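Local coordinates for entry-fusion complex associated protein OPG083 (Vaccinia virus, PDB 6CJ6) that belongs to the poxvirus entry-fusion complex, which mediates lipid mixing of viral and cellular membranes, pore formation and entry of the virion core into the host cytoplasm, at residues A[10-21]-A[65-76]; A[119-127]-A[148-159]. All coordinates share one frame; numbering follows the deposited sequence.

Interaction 1 of 2, residues A[10-21]-A[65-76]; sequences LYNLFIDSYLQK and LMVESFIEVISL. With PDO (1,3-propandiol), chain X.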
loop_
_atom_site.group_PDB
_atom_site.type_symbol
_atom_site.label_atom_id
_atom_site.label_comp_id
_atom_site.label_asym_id
_atom_site.label_seq_id
_atom_site.Cartn_x
_atom_site.Cartn_y
_atom_site.Cartn_z
ATOM N N LEU A 10 4.649 -10.318 0.900
ATOM C CA LEU A 10 4.160 -9.704 2.130
ATOM C C LEU A 10 3.096 -8.647 1.861
ATOM O O LEU A 10 2.216 -8.437 2.702
ATOM C CB LEU A 10 5.314 -9.097 2.926
ATOM C CG LEU A 10 5.949 -10.006 3.975
ATOM C CD1 LEU A 10 6.954 -9.229 4.808
ATOM C CD2 LEU A 10 4.871 -10.610 4.855
ATOM N N TYR A 11 3.158 -7.969 0.711
ATOM C CA TYR A 11 2.141 -6.966 0.415
ATOM C C TYR A 11 0.750 -7.581 0.353
ATOM O O TYR A 11 -0.235 -6.919 0.700
ATOM C CB TYR A 11 2.468 -6.211 -0.874
ATOM C CG TYR A 11 1.407 -5.195 -1.243
ATOM C CD1 TYR A 11 1.286 -4.003 -0.542
ATOM C CD2 TYR A 11 0.512 -5.439 -2.278
ATOM C CE1 TYR A 11 0.309 -3.079 -0.864
ATOM C CE2 TYR A 11 -0.462 -4.519 -2.614
ATOM C CZ TYR A 11 -0.558 -3.340 -1.906
ATOM O OH TYR A 11 -1.527 -2.423 -2.236
ATOM N N ASN A 12 0.648 -8.842 -0.080
ATOM C CA ASN A 12 -0.637 -9.533 -0.058
ATOM C C ASN A 12 -1.208 -9.578 1.353
ATOM O O ASN A 12 -2.388 -9.280 1.569
ATOM C CB ASN A 12 -0.477 -10.946 -0.615
ATOM C CG ASN A 12 -0.118 -10.954 -2.084
ATOM O OD1 ASN A 12 1.053 -11.090 -2.449
ATOM N ND2 ASN A 12 -1.124 -10.807 -2.939
ATOM N N LEU A 13 -0.380 -9.949 2.332
ATOM C CA LEU A 13 -0.848 -9.973 3.714
ATOM C C LEU A 13 -1.214 -8.575 4.195
ATOM O O LEU A 13 -2.210 -8.397 4.908
ATOM C CB LEU A 13 0.214 -10.598 4.618
ATOM C CG LEU A 13 0.681 -11.997 4.215
ATOM C CD1 LEU A 13 1.624 -12.575 5.258
ATOM C CD2 LEU A 13 -0.512 -12.916 3.991
ATOM N N PHE A 14 -0.426 -7.568 3.811
ATOM C CA PHE A 14 -0.703 -6.202 4.243
ATOM C C PHE A 14 -2.023 -5.702 3.675
ATOM O O PHE A 14 -2.877 -5.191 4.411
ATOM C CB PHE A 14 0.445 -5.275 3.834
ATOM C CG PHE A 14 0.094 -3.810 3.885
ATOM C CD1 PHE A 14 0.166 -3.105 5.076
ATOM C CD2 PHE A 14 -0.309 -3.139 2.739
ATOM C CE1 PHE A 14 -0.159 -1.760 5.124
ATOM C CE2 PHE A 14 -0.636 -1.797 2.782
ATOM C CZ PHE A 14 -0.561 -1.105 3.977
ATOM N N ILE A 15 -2.209 -5.834 2.361
ATOM C CA ILE A 15 -3.388 -5.244 1.737
ATOM C C ILE A 15 -4.657 -5.952 2.197
ATOM O O ILE A 15 -5.697 -5.315 2.394
ATOM C CB ILE A 15 -3.246 -5.182 0.204
ATOM C CG1 ILE A 15 -4.314 -4.257 -0.385
ATOM C CG2 ILE A 15 -3.327 -6.568 -0.418
ATOM C CD1 ILE A 15 -4.243 -2.838 0.144
ATOM N N ASP A 16 -4.591 -7.270 2.398
ATOM C CA ASP A 16 -5.753 -7.992 2.906
ATOM C C ASP A 16 -6.146 -7.484 4.285
ATOM O O ASP A 16 -7.336 -7.319 4.579
ATOM C CB ASP A 16 -5.463 -9.492 2.942
ATOM C CG ASP A 16 -5.379 -10.101 1.557
ATOM O OD1 ASP A 16 -5.741 -9.406 0.585
ATOM O OD2 ASP A 16 -4.948 -11.268 1.438
ATOM N N SER A 17 -5.155 -7.222 5.141
ATOM C CA SER A 17 -5.421 -6.598 6.433
ATOM C C SER A 17 -5.965 -5.188 6.258
ATOM O O SER A 17 -6.930 -4.795 6.924
ATOM C CB SER A 17 -4.136 -6.561 7.258
ATOM O OG SER A 17 -4.272 -5.696 8.373
ATOM N N TYR A 18 -5.352 -4.412 5.364
ATOM C CA TYR A 18 -5.743 -3.018 5.195
ATOM C C TYR A 18 -7.141 -2.901 4.599
ATOM O O TYR A 18 -7.902 -1.999 4.969
ATOM C CB TYR A 18 -4.706 -2.298 4.329
ATOM C CG TYR A 18 -4.973 -0.828 4.125
ATOM C CD1 TYR A 18 -5.261 0.004 5.200
ATOM C CD2 TYR A 18 -4.914 -0.264 2.858
ATOM C CE1 TYR A 18 -5.498 1.351 5.015
ATOM C CE2 TYR A 18 -5.150 1.083 2.665
ATOM C CZ TYR A 18 -5.441 1.884 3.745
ATOM O OH TYR A 18 -5.677 3.224 3.554
ATOM N N LEU A 19 -7.504 -3.809 3.687
ATOM C CA LEU A 19 -8.825 -3.740 3.066
ATOM C C LEU A 19 -9.936 -4.012 4.076
ATOM O O LEU A 19 -10.993 -3.373 4.022
ATOM C CB LEU A 19 -8.911 -4.696 1.874
ATOM C CG LEU A 19 -8.088 -4.300 0.647
ATOM C CD1 LEU A 19 -8.138 -5.385 -0.420
ATOM C CD2 LEU A 19 -8.560 -2.968 0.087
ATOM N N GLN A 20 -9.719 -4.956 4.997
ATOM C CA GLN A 20 -10.700 -5.207 6.051
ATOM C C GLN A 20 -10.990 -3.938 6.841
ATOM O O GLN A 20 -12.151 -3.602 7.104
ATOM C CB GLN A 20 -10.189 -6.294 6.997
ATOM C CG GLN A 20 -10.396 -7.719 6.528
ATOM C CD GLN A 20 -10.103 -8.723 7.629
ATOM O OE1 GLN A 20 -10.020 -8.363 8.801
ATOM N NE2 GLN A 20 -9.938 -9.987 7.256
ATOM N N LYS A 21 -9.937 -3.220 7.233
ATOM C CA LYS A 21 -10.113 -2.014 8.032
ATOM C C LYS A 21 -10.802 -0.914 7.232
ATOM O O LYS A 21 -11.615 -0.159 7.777
ATOM C CB LYS A 21 -8.755 -1.544 8.548
ATOM C CG LYS A 21 -8.025 -2.572 9.404
ATOM C CD LYS A 21 -6.518 -2.432 9.249
ATOM C CE LYS A 21 -5.786 -2.602 10.572
ATOM N NZ LYS A 21 -5.914 -3.972 11.137
ATOM N N LEU A 65 -4.781 3.216 9.785
ATOM C CA LEU A 65 -4.998 1.808 9.466
ATOM C C LEU A 65 -3.895 1.269 8.563
ATOM O O LEU A 65 -3.568 0.078 8.622
ATOM C CB LEU A 65 -6.357 1.629 8.791
ATOM C CG LEU A 65 -7.590 2.108 9.559
ATOM C CD1 LEU A 65 -8.821 2.065 8.667
ATOM C CD2 LEU A 65 -7.804 1.268 10.803
ATOM N N MET A 66 -3.328 2.132 7.718
ATOM C CA MET A 66 -2.174 1.759 6.909
ATOM C C MET A 66 -1.002 1.352 7.791
ATOM O O MET A 66 -0.282 0.398 7.480
ATOM C CB MET A 66 -1.794 2.954 6.039
ATOM C CG MET A 66 -0.761 2.724 4.978
ATOM S SD MET A 66 -1.132 3.800 3.577
ATOM C CE MET A 66 -2.021 2.637 2.564
ATOM N N VAL A 67 -0.799 2.059 8.903
ATOM C CA VAL A 67 0.320 1.743 9.785
ATOM C C VAL A 67 0.005 0.540 10.668
ATOM O O VAL A 67 0.876 -0.304 10.915
ATOM C CB VAL A 67 0.741 2.986 10.591
ATOM C CG1 VAL A 67 1.622 2.595 11.765
ATOM C CG2 VAL A 67 1.480 3.958 9.689
ATOM N N GLU A 68 -1.237 0.434 11.154
ATOM C CA GLU A 68 -1.638 -0.747 11.914
ATOM C C GLU A 68 -1.347 -2.016 11.127
ATOM O O GLU A 68 -0.755 -2.967 11.650
ATOM C CB GLU A 68 -3.129 -0.690 12.256
ATOM C CG GLU A 68 -3.566 0.455 13.150
ATOM C CD GLU A 68 -5.019 0.320 13.587
ATOM O OE1 GLU A 68 -5.408 -0.781 14.032
ATOM O OE2 GLU A 68 -5.774 1.308 13.478
ATOM N N SER A 69 -1.753 -2.039 9.853
ATOM C CA SER A 69 -1.547 -3.223 9.029
ATOM C C SER A 69 -0.063 -3.498 8.819
ATOM O O SER A 69 0.371 -4.655 8.846
ATOM C CB SER A 69 -2.262 -3.055 7.685
ATOM O OG SER A 69 -3.641 -2.770 7.862
ATOM N N PHE A 70 0.733 -2.445 8.612
ATOM C CA PHE A 70 2.167 -2.627 8.407
ATOM C C PHE A 70 2.816 -3.274 9.620
ATOM O O PHE A 70 3.566 -4.248 9.493
ATOM C CB PHE A 70 2.827 -1.284 8.096
ATOM C CG PHE A 70 4.323 -1.362 7.952
ATOM C CD1 PHE A 70 4.897 -1.814 6.774
ATOM C CD2 PHE A 70 5.156 -0.981 8.994
ATOM C CE1 PHE A 70 6.273 -1.888 6.639
ATOM C CE2 PHE A 70 6.533 -1.051 8.865
ATOM C CZ PHE A 70 7.093 -1.505 7.688
ATOM N N ILE A 71 2.549 -2.736 10.812
ATOM C CA ILE A 71 3.091 -3.323 12.033
ATOM C C ILE A 71 2.587 -4.748 12.206
ATOM O O ILE A 71 3.357 -5.663 12.526
ATOM C CB ILE A 71 2.750 -2.437 13.243
ATOM C CG1 ILE A 71 3.508 -1.110 13.160
ATOM C CG2 ILE A 71 3.052 -3.169 14.542
ATOM C CD1 ILE A 71 2.908 -0.016 14.010
ATOM N N GLU A 72 1.288 -4.960 11.984
ATOM C CA GLU A 72 0.711 -6.291 12.137
ATOM C C GLU A 72 1.379 -7.301 11.213
ATOM O O GLU A 72 1.651 -8.438 11.615
ATOM C CB GLU A 72 -0.786 -6.236 11.854
ATOM C CG GLU A 72 -1.431 -7.597 11.793
ATOM C CD GLU A 72 -2.711 -7.596 10.993
ATOM O OE1 GLU A 72 -3.322 -6.515 10.850
ATOM O OE2 GLU A 72 -3.095 -8.677 10.498
ATOM N N VAL A 73 1.656 -6.903 9.970
ATOM C CA VAL A 73 2.192 -7.842 8.992
ATOM C C VAL A 73 3.699 -8.006 9.148
ATOM O O VAL A 73 4.232 -9.111 9.001
ATOM C CB VAL A 73 1.785 -7.417 7.569
ATOM C CG1 VAL A 73 2.751 -7.982 6.537
ATOM C CG2 VAL A 73 0.364 -7.871 7.281
ATOM N N ILE A 74 4.410 -6.918 9.454
ATOM C CA ILE A 74 5.866 -6.977 9.515
ATOM C C ILE A 74 6.363 -7.828 10.679
ATOM O O ILE A 74 7.495 -8.320 10.638
ATOM C CB ILE A 74 6.480 -5.564 9.520
ATOM C CG1 ILE A 74 7.813 -5.560 8.773
ATOM C CG2 ILE A 74 6.651 -5.051 10.946
ATOM C CD1 ILE A 74 7.670 -5.806 7.291
ATOM N N SER A 75 5.538 -8.034 11.710
ATOM C CA SER A 75 5.971 -8.800 12.874
ATOM C C SER A 75 6.314 -10.244 12.534
ATOM O O SER A 75 7.010 -10.904 13.314
ATOM C CB SER A 75 4.904 -8.750 13.970
ATOM O OG SER A 75 4.730 -7.427 14.444
ATOM N N LEU A 76 5.852 -10.750 11.393
ATOM C CA LEU A 76 6.161 -12.107 10.968
ATOM C C LEU A 76 7.580 -12.249 10.429
ATOM O O LEU A 76 7.935 -13.323 9.929
ATOM C CB LEU A 76 5.132 -12.584 9.934
ATOM C CG LEU A 76 3.690 -12.617 10.453
ATOM C CD1 LEU A 76 2.697 -12.875 9.332
ATOM C CD2 LEU A 76 3.547 -13.661 11.553
HETATM C C1 PDO X . -5.818 -9.383 9.186
HETATM O O1 PDO X . -5.469 -9.401 7.797
HETATM C C2 PDO X . -5.788 -7.948 9.699
HETATM C C3 PDO X . -7.152 -7.287 9.549
HETATM O O3 PDO X . -7.049 -5.899 9.887
#
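Helices 10-21 and 65-74 run roughly antiparallel, with 140° between their directions and their axes 8.8 Å apart at closest approach; the CA atoms of Tyr18 and Ser69 are the closest pair. Here the short side chain of Ser69 sits as a knob among Phe14, Ser17, Tyr18 and Lys21. Its hydroxyl donates to Leu65 O of its own helix, which Ser69 N reaches from the other face of the carbonyl plane. Phe14 is the reciprocal knob, seated among Met66, Ser69, Phe70 and Val73. With its CG anti to the backbone N (chi1 164°), its ring slides edge-on against the opposing backbone, Phe14 CE1 lying 3.2 Å from Met66 O near the ring plane. Beyond it, Val73 pushes CG2 against the backbone of Leu13, 3.5 Å from Leu13 C, while its CG1 meets Leu10 CD2. This knobs-into-holes packing belongs to the helical bundle of the L1R/F9L fold, in which helix 145-158 lies against Phe14 and Met66, and helix 79-89 against Phe70 and Ile74. Met66 bends at its second and third torsions and brings CE to 3.5 Å from Tyr18 CE2, a Met-aromatic contact whose sulfur stands obliquely to the ring. Tyr18 OH is buried here without a polar partner. At its partly exposed margin, round Lys21 and Glu72, the contact turns polar. Ser17 OG donates to Glu72 OE1 at 2.8 Å, arriving from above the carboxylate plane. Lys21 packs its CB on the methyls of Leu65, then curls over Ser69 so that NZ forms a long salt bridge of 3.6 Å with Glu72 OE1. A tightly placed 1,3-propanediol, doubtful in detail, accepts from Lys21 NZ through O3, which also lies near Ser17 O and OG.

Interaction 2 of 2, residues A[119-127]-A[148-159]; sequences IQKLDIGEC and NCGLQTIVKSLN. With PDO (1,3-propandiol), chain Z; MOH (methanol), chain B; EDO (1,2-ethanediol), chain N; MOH (methanol), chain C.
Strand 119-127 and helix 148-158 point the same way, only 5° between their directions and 7.0 Å between their axes, and come nearest at Gly125 and Lys156. This is the alpha/beta layer packing of the fold: the helix lies along the sheet that pairs this strand with 36-41, and mostly polar side chains tie the two together. Near the start of the helix, Asn148 ND2 donates to Gln120 OE1 at 2.8 Å, the amide planes 56° apart; Asn148 ND2 also binds Asn141 OD1, and Gln120 NE2 binds Ala145 O, which probably fixes the rotation of both amides. One turn on, Gln152 stretches out with CG anti to its backbone N, and its OE1 receives Asp123 N in a bond nearly straight at the hydrogen (177°) but coming from above the amide plane, while Leu122 CD1 lies alongside at 3.3 Å from Gln152 OE1. Asp123 splits its carboxylate. Asp123 OD2 takes the salt bridge from Lys156 NZ, 2.8 Å away and well above the carboxylate plane, the lysine chain having crossed the aspartate at about a right angle. Asp123 OD1 accepts from Gly125 N at 2.9 Å, closing an Asx turn within the strand, where Gly125 CA lies 3.7 Å from Lys156 CE.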
loop_
_atom_site.group_PDB
_atom_site.type_symbol
_atom_site.label_atom_id
_atom_site.label_comp_id
_atom_site.label_asym_id
_atom_site.label_seq_id
_atom_site.Cartn_x
_atom_site.Cartn_y
_atom_site.Cartn_z
ATOM N N ILE A 119 -5.983 13.403 -11.225
ATOM C CA ILE A 119 -5.480 12.098 -11.644
ATOM C C ILE A 119 -4.105 11.886 -11.030
ATOM O O ILE A 119 -3.253 12.782 -11.070
ATOM C CB ILE A 119 -5.456 11.957 -13.179
ATOM C CG1 ILE A 119 -6.751 11.313 -13.684
ATOM C CG2 ILE A 119 -4.281 11.112 -13.641
ATOM C CD1 ILE A 119 -8.012 12.025 -13.260
ATOM N N GLN A 120 -3.892 10.702 -10.457
ATOM C CA GLN A 120 -2.639 10.351 -9.804
ATOM C C GLN A 120 -1.987 9.191 -10.541
ATOM O O GLN A 120 -2.661 8.223 -10.906
ATOM C CB GLN A 120 -2.883 9.973 -8.336
ATOM C CG GLN A 120 -1.657 9.450 -7.594
ATOM C CD GLN A 120 -1.702 9.760 -6.109
ATOM O OE1 GLN A 120 -2.777 9.877 -5.523
ATOM N NE2 GLN A 120 -0.530 9.912 -5.497
ATOM N N LYS A 121 -0.680 9.300 -10.769
ATOM C CA LYS A 121 0.125 8.191 -11.257
ATOM C C LYS A 121 0.647 7.408 -10.060
ATOM O O LYS A 121 0.978 7.989 -9.024
ATOM C CB LYS A 121 1.304 8.718 -12.081
ATOM C CG LYS A 121 2.261 7.647 -12.589
ATOM C CD LYS A 121 3.618 7.717 -11.896
ATOM C CE LYS A 121 4.346 9.008 -12.230
ATOM N NZ LYS A 121 5.681 9.088 -11.579
ATOM N N LEU A 122 0.705 6.084 -10.197
ATOM C CA LEU A 122 1.170 5.216 -9.124
ATOM C C LEU A 122 2.231 4.265 -9.655
ATOM O O LEU A 122 2.011 3.584 -10.662
ATOM C CB LEU A 122 0.007 4.428 -8.513
ATOM C CG LEU A 122 0.122 4.231 -7.000
ATOM C CD1 LEU A 122 0.325 5.575 -6.321
ATOM C CD2 LEU A 122 -1.108 3.540 -6.445
ATOM N N ASP A 123 3.375 4.218 -8.973
ATOM C CA ASP A 123 4.509 3.384 -9.362
ATOM C C ASP A 123 4.520 2.153 -8.461
ATOM O O ASP A 123 4.697 2.270 -7.244
ATOM C CB ASP A 123 5.806 4.181 -9.220
ATOM C CG ASP A 123 7.034 3.413 -9.684
ATOM O OD1 ASP A 123 6.901 2.249 -10.117
ATOM O OD2 ASP A 123 8.144 3.982 -9.617
ATOM N N ILE A 124 4.336 0.974 -9.055
ATOM C CA ILE A 124 4.271 -0.258 -8.279
ATOM C C ILE A 124 5.628 -0.949 -8.262
ATOM O O ILE A 124 5.761 -2.059 -7.739
ATOM C CB ILE A 124 3.168 -1.206 -8.782
ATOM C CG1 ILE A 124 3.489 -1.708 -10.191
ATOM C CG2 ILE A 124 1.802 -0.526 -8.743
ATOM C CD1 ILE A 124 2.561 -2.793 -10.651
ATOM N N GLY A 125 6.642 -0.303 -8.830
ATOM C CA GLY A 125 7.967 -0.892 -8.854
ATOM C C GLY A 125 8.078 -2.099 -9.765
ATOM O O GLY A 125 7.959 -1.971 -10.984
ATOM N N GLU A 126 8.308 -3.276 -9.188
ATOM C CA GLU A 126 8.549 -4.496 -9.950
ATOM C C GLU A 126 7.436 -5.491 -9.659
ATOM O O GLU A 126 7.302 -5.963 -8.524
ATOM C CB GLU A 126 9.894 -5.115 -9.571
ATOM C CG GLU A 126 11.050 -4.133 -9.511
ATOM C CD GLU A 126 12.070 -4.508 -8.449
ATOM O OE1 GLU A 126 11.902 -5.566 -7.804
ATOM O OE2 GLU A 126 13.036 -3.741 -8.252
ATOM N N CYS A 127 6.655 -5.824 -10.683
ATOM C CA CYS A 127 5.570 -6.797 -10.575
ATOM C C CYS A 127 5.908 -7.964 -11.501
ATOM O O CYS A 127 5.486 -7.991 -12.661
ATOM C CB CYS A 127 4.234 -6.153 -10.951
ATOM S SG CYS A 127 2.792 -7.170 -10.576
ATOM N N ASN A 148 -2.343 7.756 -1.119
ATOM C CA ASN A 148 -1.886 6.928 -2.233
ATOM C C ASN A 148 -0.364 6.865 -2.279
ATOM O O ASN A 148 0.213 5.832 -2.640
ATOM C CB ASN A 148 -2.430 7.465 -3.556
ATOM C CG ASN A 148 -3.914 7.207 -3.735
ATOM O OD1 ASN A 148 -4.505 6.379 -3.043
ATOM N ND2 ASN A 148 -4.519 7.906 -4.688
ATOM N N CYS A 149 0.302 7.969 -1.929
ATOM C CA CYS A 149 1.757 7.952 -1.817
ATOM C C CYS A 149 2.216 6.967 -0.753
ATOM O O CYS A 149 3.235 6.285 -0.922
ATOM C CB CYS A 149 2.270 9.352 -1.485
ATOM S SG CYS A 149 3.940 9.388 -0.790
ATOM N N GLY A 150 1.482 6.885 0.357
ATOM C CA GLY A 150 1.848 5.943 1.399
ATOM C C GLY A 150 1.720 4.504 0.943
ATOM O O GLY A 150 2.603 3.681 1.199
ATOM N N LEU A 151 0.626 4.181 0.255
ATOM C CA LEU A 151 0.461 2.831 -0.271
ATOM C C LEU A 151 1.552 2.502 -1.285
ATOM O O LEU A 151 2.079 1.383 -1.304
ATOM C CB LEU A 151 -0.927 2.689 -0.894
ATOM C CG LEU A 151 -1.368 1.282 -1.294
ATOM C CD1 LEU A 151 -1.351 0.355 -0.093
ATOM C CD2 LEU A 151 -2.753 1.320 -1.921
ATOM N N GLN A 152 1.915 3.474 -2.127
ATOM C CA GLN A 152 2.949 3.246 -3.131
ATOM C C GLN A 152 4.278 2.883 -2.480
ATOM O O GLN A 152 4.921 1.897 -2.863
ATOM C CB GLN A 152 3.107 4.480 -4.021
ATOM C CG GLN A 152 4.476 4.561 -4.685
ATOM C CD GLN A 152 4.555 5.616 -5.766
ATOM O OE1 GLN A 152 3.648 5.750 -6.587
ATOM N NE2 GLN A 152 5.644 6.370 -5.774
ATOM N N THR A 153 4.709 3.678 -1.496
ATOM C CA THR A 153 5.945 3.373 -0.784
ATOM C C THR A 153 5.900 1.972 -0.185
ATOM O O THR A 153 6.886 1.230 -0.239
ATOM C CB THR A 153 6.182 4.415 0.309
ATOM O OG1 THR A 153 5.992 5.728 -0.232
ATOM C CG2 THR A 153 7.602 4.304 0.862
ATOM N N ILE A 154 4.750 1.589 0.370
ATOM C CA ILE A 154 4.603 0.265 0.969
ATOM C C ILE A 154 4.605 -0.827 -0.099
ATOM O O ILE A 154 5.194 -1.899 0.099
ATOM C CB ILE A 154 3.352 0.226 1.865
ATOM C CG1 ILE A 154 3.565 1.109 3.099
ATOM C CG2 ILE A 154 3.009 -1.202 2.263
ATOM C CD1 ILE A 154 2.395 1.129 4.044
ATOM N N VAL A 155 3.950 -0.585 -1.241
ATOM C CA VAL A 155 3.989 -1.558 -2.337
ATOM C C VAL A 155 5.429 -1.839 -2.742
ATOM O O VAL A 155 5.890 -2.983 -2.719
ATOM C CB VAL A 155 3.162 -1.073 -3.542
ATOM C CG1 VAL A 155 3.476 -1.929 -4.764
ATOM C CG2 VAL A 155 1.679 -1.121 -3.246
ATOM N N LYS A 156 6.164 -0.786 -3.100
ATOM C CA LYS A 156 7.502 -0.941 -3.654
ATOM C C LYS A 156 8.488 -1.580 -2.683
ATOM O O LYS A 156 9.605 -1.912 -3.094
ATOM C CB LYS A 156 8.011 0.414 -4.152
ATOM C CG LYS A 156 7.055 1.095 -5.124
ATOM C CD LYS A 156 7.636 2.379 -5.684
ATOM C CE LYS A 156 8.706 2.080 -6.710
ATOM N NZ LYS A 156 9.397 3.316 -7.170
ATOM N N SER A 157 8.109 -1.769 -1.419
ATOM C CA SER A 157 8.966 -2.422 -0.437
ATOM C C SER A 157 8.475 -3.822 -0.089
ATOM O O SER A 157 9.223 -4.792 -0.232
ATOM C CB SER A 157 9.093 -1.557 0.824
ATOM O OG SER A 157 9.985 -2.148 1.752
ATOM N N LEU A 158 7.224 -3.956 0.361
ATOM C CA LEU A 158 6.699 -5.268 0.725
ATOM C C LEU A 158 6.559 -6.197 -0.476
ATOM O O LEU A 158 6.485 -7.417 -0.292
ATOM C CB LEU A 158 5.345 -5.131 1.424
ATOM C CG LEU A 158 5.265 -4.406 2.769
ATOM C CD1 LEU A 158 3.869 -4.534 3.336
ATOM C CD2 LEU A 158 6.273 -4.954 3.750
ATOM N N ASN A 159 6.513 -5.651 -1.694
ATOM C CA ASN A 159 6.365 -6.479 -2.885
ATOM C C ASN A 159 7.606 -7.306 -3.172
ATOM O O ASN A 159 7.515 -8.311 -3.886
ATOM C CB ASN A 159 6.095 -5.596 -4.098
ATOM C CG ASN A 159 5.261 -6.285 -5.134
ATOM O OD1 ASN A 159 4.504 -7.203 -4.817
ATOM N ND2 ASN A 159 5.387 -5.851 -6.382
HETATM C C1 PDO Z . 13.224 -0.462 0.347
HETATM O O1 PDO Z . 12.640 -0.894 1.582
HETATM C C2 PDO Z . 13.044 1.044 0.200
HETATM C C3 PDO Z . 14.218 1.663 -0.550
HETATM O O3 PDO Z . 14.412 3.010 -0.105
HETATM C C MOH B . 4.988 8.206 -8.466
HETATM O O MOH B . 3.620 8.375 -8.152
HETATM C C1 EDO N . 11.984 0.803 -8.371
HETATM O O1 EDO N . 11.711 1.413 -7.104
HETATM C C2 EDO N . 11.447 1.691 -9.487
HETATM O O2 EDO N . 11.081 0.878 -10.608
HETATM C C MOH C . -4.504 4.291 0.822
HETATM O O MOH C . -4.183 4.591 -0.522
HETATM O O HOH W 1 8.867 -3.431 -5.954
#

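In the fold
Helix 145-158 joins the two contacts, whose centres lie 15 Å apart: in interaction 2 it packs on strand 119-127, and its other side meets the helix pair of interaction 1. Direct packing links them, with Tyr11 CE1 3.4 Å from Val155 CG2, Phe14 CB 3.5 Å from Leu158 CD1, and Met66 CE 3.6 Å from Leu151 CD1. Phe14 and Met66 therefore serve both the helix pair and the helix that packs on the sheet. Disulfides link Cys127 to Cys47 at the start of strand 47-53, and Cys149 to Cys107 of helix 102-113. Gln120 and Lys121 also line a pocket holding 2-(2-methoxyethoxy)ethanol, probably from the crystallisation liquor, with Tyr110 and Asn114.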